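Local coordinates for protein probable Thioesterase (Bartonella henselae, PDB 3HM0) that probably hydrolyses thioesters, such as acyl-CoA, as a member of the hotdog-fold thioesterase superfamily, at residues H37-D47 against F62-D73. Sequence-based numbering, arbitrary orientation.
Sequences HDFQARVYVAD and FFERGRSEFLRD
Strand 37-42, an outermost strand of the antiparallel sheet within this chain, runs against the part of helix 58-72 from Phe62 onward at 133° between their N-to-C directions, bringing His37 opposite Phe70, Phe39 opposite Gly66 and Ala41 opposite Phe62. At the strand's start the His37 imidazole sits with one face over CD1 of Phe70, the two ring planes 37° apart. Its ND1 donates, nearly in the ring plane, to Asp73 OD2 at 3.0 Å. Phe39, with CG anti to the backbone N (chi1 -164°), lays its ring beneath Glu69, whose CG stands 3.6 Å above the ring centre in a CH-pi contact. Arg72 grips the Glu69 carboxylate side-on through NE and NH1, and OE2 of Glu69 is also hydrogen-bonded to Tyr44 OH of the second subunit, tying the contact to that interface. Farther along, Ala41 CB meets Phe62 CE1 at 4.0 Å, and CZ of Phe62 reaches Asp47 OD1 at 3.5 Å. The extended Arg65 sends NH2 to Ala41 CB (3.5 Å); water 1 joins this nitrogen to Arg42 O, and water 2 joins NH1 to Asp47 OD2. Apolar packing is thus mixed with polar links at both ends: two waters solvate the Arg65 guanidinium, and nearby Asp47, salt-bridged to Arg58, may help balance its charge.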
ATOM      1  N   HIS A  37       8.660 -15.872  18.392  1.00 49.93           N
ATOM      2  CA  HIS A  37       9.582 -15.752  17.271  1.00 48.86           C
ATOM      3  C   HIS A  37       9.874 -14.288  17.020  1.00 47.86           C
ATOM      4  O   HIS A  37       8.967 -13.461  17.071  1.00 47.90           O
ATOM      5  CB  HIS A  37       8.997 -16.391  16.024  1.00 48.86           C
ATOM      6  CG  HIS A  37       8.910 -17.881  16.100  1.00 50.70           C
ATOM      7  ND1 HIS A  37       9.104 -18.693  15.001  1.00 52.70           N
ATOM      8  CD2 HIS A  37       8.662 -18.710  17.143  1.00 52.04           C
ATOM      9  CE1 HIS A  37       8.969 -19.958  15.362  1.00 53.24           C
ATOM     10  NE2 HIS A  37       8.704 -19.996  16.657  1.00 54.19           N
ATOM     11  N   ASP A  38      11.143 -13.982  16.761  1.00 46.66           N
ATOM     12  CA  ASP A  38      11.607 -12.615  16.541  1.00 45.52           C
ATOM     13  C   ASP A  38      11.928 -12.361  15.072  1.00 44.37           C
ATOM     14  O   ASP A  38      12.633 -13.156  14.424  1.00 44.13           O
ATOM     15  CB  ASP A  38      12.851 -12.308  17.399  1.00 45.75           C
ATOM     16  CG  ASP A  38      12.509 -11.953  18.847  1.00 46.90           C
ATOM     17  OD1 ASP A  38      11.422 -12.318  19.337  1.00 47.20           O
ATOM     18  OD2 ASP A  38      13.347 -11.302  19.507  1.00 48.60           O
ATOM     19  N   PHE A  39      11.409 -11.242  14.566  1.00 42.64           N
ATOM     20  CA  PHE A  39      11.731 -10.758  13.234  1.00 40.86           C
ATOM     21  C   PHE A  39      11.891  -9.229  13.167  1.00 39.69           C
ATOM     22  O   PHE A  39      11.084  -8.477  13.718  1.00 39.40           O
ATOM     23  CB  PHE A  39      10.684 -11.230  12.232  1.00 40.79           C
ATOM     24  CG  PHE A  39      11.131 -11.105  10.815  1.00 41.03           C
ATOM     25  CD1 PHE A  39      12.132 -11.941  10.314  1.00 40.21           C
ATOM     26  CD2 PHE A  39      10.587 -10.121   9.985  1.00 40.83           C
ATOM     27  CE1 PHE A  39      12.580 -11.805   9.000  1.00 40.37           C
ATOM     28  CE2 PHE A  39      11.022  -9.984   8.658  1.00 41.07           C
ATOM     29  CZ  PHE A  39      12.016 -10.828   8.164  1.00 39.66           C
ATOM     30  N   GLN A  40      12.930  -8.776  12.477  1.00 38.09           N
ATOM     31  CA  GLN A  40      13.202  -7.352  12.376  1.00 37.20           C
ATOM     32  C   GLN A  40      12.838  -6.771  11.004  1.00 36.19           C
ATOM     33  O   GLN A  40      12.964  -7.432   9.973  1.00 36.26           O
ATOM     34  CB  GLN A  40      14.663  -7.062  12.687  1.00 37.11           C
ATOM     35  CG  GLN A  40      15.127  -7.553  14.065  1.00 40.14           C
ATOM     36  CD  GLN A  40      16.274  -6.727  14.639  1.00 42.26           C
ATOM     37  OE1 GLN A  40      17.236  -6.382  13.941  1.00 43.89           O
ATOM     38  NE2 GLN A  40      16.163  -6.392  15.911  1.00 42.43           N
ATOM     39  N   ALA A  41      12.366  -5.532  11.011  1.00 34.67           N
ATOM     40  CA  ALA A  41      12.186  -4.773   9.784  1.00 33.52           C
ATOM     41  C   ALA A  41      12.484  -3.315  10.057  1.00 32.11           C
ATOM     42  O   ALA A  41      12.265  -2.821  11.165  1.00 32.04           O
ATOM     43  CB  ALA A  41      10.770  -4.947   9.213  1.00 33.81           C
ATOM     44  N   ARG A  42      13.010  -2.654   9.041  1.00 30.64           N
ATOM     45  CA  ARG A  42      13.328  -1.235   9.069  1.00 29.61           C
ATOM     46  C   ARG A  42      12.119  -0.408   8.575  1.00 28.15           C
ATOM     47  O   ARG A  42      11.299  -0.887   7.795  1.00 27.15           O
ATOM     48  CB  ARG A  42      14.550  -0.996   8.164  1.00 30.25           C
ATOM     49  CG  ARG A  42      15.125   0.424   8.187  1.00 31.57           C
ATOM     50  CD  ARG A  42      15.887   0.673   9.465  1.00 33.20           C
ATOM     51  NE  ARG A  42      17.107  -0.122   9.524  1.00 33.65           N
ATOM     52  CZ  ARG A  42      18.083   0.059  10.408  1.00 34.01           C
ATOM     53  NH1 ARG A  42      17.989   1.004  11.332  1.00 31.67           N
ATOM     54  NH2 ARG A  42      19.165  -0.710  10.353  1.00 35.12           N
ATOM     55  N   VAL A  43      12.009   0.828   9.043  1.00 26.94           N
ATOM     56  CA  VAL A  43      10.965   1.719   8.569  1.00 25.67           C
ATOM     57  C   VAL A  43      11.556   2.629   7.506  1.00 25.58           C
ATOM     58  O   VAL A  43      12.553   3.313   7.735  1.00 25.27           O
ATOM     59  CB  VAL A  43      10.401   2.596   9.690  1.00 25.71           C
ATOM     60  CG1 VAL A  43       9.539   3.717   9.111  1.00 24.50           C
ATOM     61  CG2 VAL A  43       9.638   1.747  10.743  1.00 25.34           C
ATOM     62  N   TYR A  44      10.902   2.642   6.354  1.00 24.82           N
ATOM     63  CA  TYR A  44      11.287   3.446   5.227  1.00 24.28           C
ATOM     64  C   TYR A  44      10.238   4.522   4.949  1.00 23.86           C
ATOM     65  O   TYR A  44       9.193   4.547   5.603  1.00 24.13           O
ATOM     66  CB  TYR A  44      11.429   2.520   4.023  1.00 24.62           C
ATOM     67  CG  TYR A  44      12.488   1.469   4.204  1.00 25.15           C
ATOM     68  CD1 TYR A  44      13.841   1.776   4.011  1.00 26.78           C
ATOM     69  CD2 TYR A  44      12.152   0.168   4.576  1.00 26.86           C
ATOM     70  CE1 TYR A  44      14.835   0.805   4.174  1.00 27.21           C
ATOM     71  CE2 TYR A  44      13.140  -0.810   4.756  1.00 26.82           C
ATOM     72  CZ  TYR A  44      14.473  -0.479   4.541  1.00 26.70           C
ATOM     73  OH  TYR A  44      15.446  -1.427   4.696  1.00 28.14           O
ATOM     74  N   VAL A  45      10.498   5.405   3.980  1.00 23.32           N
ATOM     75  CA  VAL A  45       9.579   6.509   3.702  1.00 22.57           C
ATOM     76  C   VAL A  45       8.149   6.010   3.412  1.00 22.78           C
ATOM     77  O   VAL A  45       7.157   6.610   3.851  1.00 23.19           O
ATOM     78  CB  VAL A  45      10.111   7.471   2.599  1.00 22.92           C
ATOM     79  CG1 VAL A  45       9.065   8.558   2.258  1.00 21.59           C
ATOM     80  CG2 VAL A  45      11.433   8.133   3.036  1.00 21.35           C
ATOM     81  N   ALA A  46       8.063   4.892   2.689  1.00 22.40           N
ATOM     82  CA  ALA A  46       6.811   4.261   2.310  1.00 21.27           C
ATOM     83  C   ALA A  46       5.921   3.986   3.527  1.00 21.39           C
ATOM     84  O   ALA A  46       4.696   4.008   3.433  1.00 21.86           O
ATOM     85  CB  ALA A  46       7.092   2.988   1.571  1.00 20.41           C
ATOM     86  N   ASP A  47       6.532   3.734   4.673  1.00 21.42           N
ATOM     87  CA  ASP A  47       5.774   3.281   5.838  1.00 21.78           C
ATOM     88  C   ASP A  47       5.113   4.444   6.595  1.00 22.57           C
ATOM     89  O   ASP A  47       4.234   4.217   7.433  1.00 22.55           O
ATOM     90  CB  ASP A  47       6.681   2.462   6.750  1.00 20.80           C
ATOM     91  CG  ASP A  47       7.126   1.186   6.100  1.00 20.76           C
ATOM     92  OD1 ASP A  47       6.231   0.379   5.731  1.00 20.03           O
ATOM     93  OD2 ASP A  47       8.357   0.996   5.926  1.00 18.57           O
ATOM     94  N   PHE A  62       3.618  -5.125   8.771  1.00 25.31           N
ATOM     95  CA  PHE A  62       4.683  -5.647   9.616  1.00 25.55           C
ATOM     96  C   PHE A  62       4.225  -6.889  10.399  1.00 25.57           C
ATOM     97  O   PHE A  62       4.948  -7.883  10.472  1.00 25.81           O
ATOM     98  CB  PHE A  62       5.229  -4.558  10.552  1.00 26.12           C
ATOM     99  CG  PHE A  62       5.964  -3.424   9.842  1.00 27.99           C
ATOM    100  CD1 PHE A  62       7.003  -3.681   8.957  1.00 28.95           C
ATOM    101  CD2 PHE A  62       5.641  -2.097  10.106  1.00 31.08           C
ATOM    102  CE1 PHE A  62       7.678  -2.649   8.316  1.00 29.20           C
ATOM    103  CE2 PHE A  62       6.334  -1.045   9.472  1.00 31.08           C
ATOM    104  CZ  PHE A  62       7.343  -1.334   8.567  1.00 29.89           C
ATOM    105  N   PHE A  63       3.013  -6.853  10.957  1.00 25.59           N
ATOM    106  CA  PHE A  63       2.450  -8.039  11.628  1.00 25.30           C
ATOM    107  C   PHE A  63       2.327  -9.225  10.692  1.00 26.04           C
ATOM    108  O   PHE A  63       2.597 -10.341  11.106  1.00 25.84           O
ATOM    109  CB  PHE A  63       1.068  -7.746  12.228  1.00 24.47           C
ATOM    110  CG  PHE A  63       1.109  -6.980  13.515  1.00 21.84           C
ATOM    111  CD1 PHE A  63       1.946  -7.392  14.566  1.00 20.13           C
ATOM    112  CD2 PHE A  63       0.288  -5.876  13.705  1.00 18.18           C
ATOM    113  CE1 PHE A  63       1.980  -6.702  15.793  1.00 17.69           C
ATOM    114  CE2 PHE A  63       0.307  -5.173  14.930  1.00 19.63           C
ATOM    115  CZ  PHE A  63       1.165  -5.594  15.979  1.00 18.45           C
ATOM    116  N   GLU A  64       1.894  -8.979   9.447  1.00 27.02           N
ATOM    117  CA  GLU A  64       1.836 -10.008   8.401  1.00 28.58           C
ATOM    118  C   GLU A  64       3.224 -10.649   8.123  1.00 29.07           C
ATOM    119  O   GLU A  64       3.323 -11.865   7.990  1.00 29.33           O
ATOM    120  CB  GLU A  64       1.218  -9.445   7.117  1.00 29.00           C
ATOM    121  CG  GLU A  64       0.713 -10.487   6.102  1.00 31.75           C
ATOM    122  CD  GLU A  64       1.358 -10.292   4.724  1.00 37.06           C
ATOM    123  OE1 GLU A  64       1.058  -9.289   4.040  1.00 37.74           O
ATOM    124  OE2 GLU A  64       2.187 -11.151   4.320  1.00 40.45           O
ATOM    125  N   ARG A  65       4.278  -9.831   8.062  1.00 29.42           N
ATOM    126  CA  ARG A  65       5.666 -10.322   7.966  1.00 29.60           C
ATOM    127  C   ARG A  65       6.017 -11.274   9.106  1.00 29.63           C
ATOM    128  O   ARG A  65       6.652 -12.310   8.887  1.00 29.35           O
ATOM    129  CB  ARG A  65       6.686  -9.159   7.926  1.00 29.43           C
ATOM    130  CG  ARG A  65       6.546  -8.277   6.693  1.00 28.60           C
ATOM    131  CD  ARG A  65       7.735  -7.352   6.496  1.00 28.57           C
ATOM    132  NE  ARG A  65       7.290  -6.147   5.789  1.00 30.23           N
ATOM    133  CZ  ARG A  65       8.024  -5.061   5.575  1.00 28.09           C
ATOM    134  NH1 ARG A  65       7.498  -4.025   4.943  1.00 25.53           N
ATOM    135  NH2 ARG A  65       9.270  -5.005   6.005  1.00 28.51           N
ATOM    136  N   GLY A  66       5.598 -10.917  10.316  1.00 29.77           N
ATOM    137  CA  GLY A  66       5.843 -11.745  11.497  1.00 29.76           C
ATOM    138  C   GLY A  66       5.213 -13.113  11.340  1.00 29.74           C
ATOM    139  O   GLY A  66       5.870 -14.120  11.549  1.00 29.65           O
ATOM    140  N   ARG A  67       3.938 -13.130  10.952  1.00 29.80           N
ATOM    141  CA  ARG A  67       3.177 -14.355  10.771  1.00 29.95           C
ATOM    142  C   ARG A  67       3.749 -15.193   9.647  1.00 30.63           C
ATOM    143  O   ARG A  67       3.960 -16.372   9.835  1.00 32.09           O
ATOM    144  CB  ARG A  67       1.693 -14.070  10.497  1.00 29.26           C
ATOM    145  CG  ARG A  67       1.040 -13.207  11.571  1.00 29.47           C
ATOM    146  CD  ARG A  67      -0.470 -13.284  11.565  1.00 28.54           C
ATOM    147  NE  ARG A  67      -1.034 -12.776  10.322  1.00 27.55           N
ATOM    148  CZ  ARG A  67      -1.303 -11.497  10.099  1.00 28.55           C
ATOM    149  NH1 ARG A  67      -1.075 -10.595  11.038  1.00 26.65           N
ATOM    150  NH2 ARG A  67      -1.805 -11.113   8.923  1.00 31.81           N
ATOM    151  N   SER A  68       3.997 -14.599   8.483  1.00 30.92           N
ATOM    152  CA  SER A  68       4.586 -15.326   7.354  1.00 31.37           C
ATOM    153  C   SER A  68       5.938 -15.960   7.689  1.00 32.13           C
ATOM    154  O   SER A  68       6.253 -17.036   7.191  1.00 32.58           O
ATOM    155  CB  SER A  68       4.771 -14.408   6.147  1.00 30.92           C
ATOM    156  OG  SER A  68       3.552 -14.078   5.541  1.00 29.66           O
ATOM    157  N   GLU A  69       6.731 -15.276   8.508  1.00 33.07           N
ATOM    158  CA  GLU A  69       8.060 -15.745   8.849  1.00 34.90           C
ATOM    159  C   GLU A  69       7.970 -16.867   9.871  1.00 36.58           C
ATOM    160  O   GLU A  69       8.848 -17.739   9.929  1.00 36.98           O
ATOM    161  CB  GLU A  69       8.961 -14.615   9.376  1.00 34.48           C
ATOM    162  CG  GLU A  69       9.347 -13.541   8.346  1.00 33.59           C
ATOM    163  CD  GLU A  69      10.180 -14.056   7.175  1.00 32.83           C
ATOM    164  OE1 GLU A  69      10.668 -15.195   7.234  1.00 33.42           O
ATOM    165  OE2 GLU A  69      10.349 -13.318   6.179  1.00 31.84           O
ATOM    166  N   PHE A  70       6.912 -16.828  10.677  1.00 38.02           N
ATOM    167  CA  PHE A  70       6.582 -17.904  11.596  1.00 39.32           C
ATOM    168  C   PHE A  70       6.265 -19.136  10.751  1.00 40.48           C
ATOM    169  O   PHE A  70       6.869 -20.191  10.937  1.00 40.47           O
ATOM    170  CB  PHE A  70       5.374 -17.492  12.440  1.00 39.36           C
ATOM    171  CG  PHE A  70       5.026 -18.452  13.536  1.00 39.33           C
ATOM    172  CD1 PHE A  70       5.444 -18.208  14.843  1.00 40.09           C
ATOM    173  CD2 PHE A  70       4.248 -19.573  13.279  1.00 39.74           C
ATOM    174  CE1 PHE A  70       5.109 -19.081  15.884  1.00 39.29           C
ATOM    175  CE2 PHE A  70       3.916 -20.455  14.305  1.00 40.31           C
ATOM    176  CZ  PHE A  70       4.351 -20.205  15.616  1.00 39.81           C
ATOM    177  N   LEU A  71       5.354 -18.974   9.794  1.00 41.64           N
ATOM    178  CA  LEU A  71       4.901 -20.072   8.957  1.00 43.34           C
ATOM    179  C   LEU A  71       6.047 -20.719   8.187  1.00 44.40           C
ATOM    180  O   LEU A  71       6.108 -21.929   8.074  1.00 44.59           O
ATOM    181  CB  LEU A  71       3.787 -19.604   8.011  1.00 43.30           C
ATOM    182  CG  LEU A  71       2.495 -19.107   8.693  1.00 44.30           C
ATOM    183  CD1 LEU A  71       1.586 -18.295   7.726  1.00 44.28           C
ATOM    184  CD2 LEU A  71       1.715 -20.235   9.406  1.00 42.69           C
ATOM    185  N   ARG A  72       6.968 -19.908   7.683  1.00 46.03           N
ATOM    186  CA  ARG A  72       8.108 -20.423   6.944  1.00 47.37           C
ATOM    187  C   ARG A  72       9.119 -21.095   7.891  1.00 48.68           C
ATOM    188  O   ARG A  72       9.807 -22.048   7.499  1.00 49.26           O
ATOM    189  CB  ARG A  72       8.719 -19.286   6.101  1.00 47.48           C
ATOM    190  CG  ARG A  72      10.218 -19.372   5.760  1.00 46.66           C
ATOM    191  CD  ARG A  72      10.654 -18.377   4.654  1.00 44.71           C
ATOM    192  NE  ARG A  72      10.188 -17.008   4.862  1.00 42.18           N
ATOM    193  CZ  ARG A  72       9.337 -16.370   4.054  1.00 42.51           C
ATOM    194  NH1 ARG A  72       8.955 -15.129   4.335  1.00 41.46           N
ATOM    195  NH2 ARG A  72       8.860 -16.966   2.967  1.00 42.02           N
ATOM    196  N   ASP A  73       9.187 -20.613   9.139  1.00 49.66           N
ATOM    197  CA  ASP A  73      10.109 -21.144  10.158  1.00 50.11           C
ATOM    198  C   ASP A  73       9.834 -22.611  10.435  1.00 50.95           C
ATOM    199  O   ASP A  73      10.633 -23.290  11.102  1.00 51.08           O
ATOM    200  CB  ASP A  73       9.956 -20.393  11.488  1.00 50.17           C
ATOM    201  CG  ASP A  73      10.760 -19.104  11.547  1.00 50.12           C
ATOM    202  OD1 ASP A  73      11.746 -18.962  10.804  1.00 50.38           O
ATOM    203  OD2 ASP A  73      10.397 -18.223  12.350  1.00 50.01           O
TER
HETATM  204  O   HOH W   1      10.841  -2.679   5.826  1.00 28.93           O
HETATM  205  O   HOH W   2       8.775  -1.265   4.765  1.00 26.29           O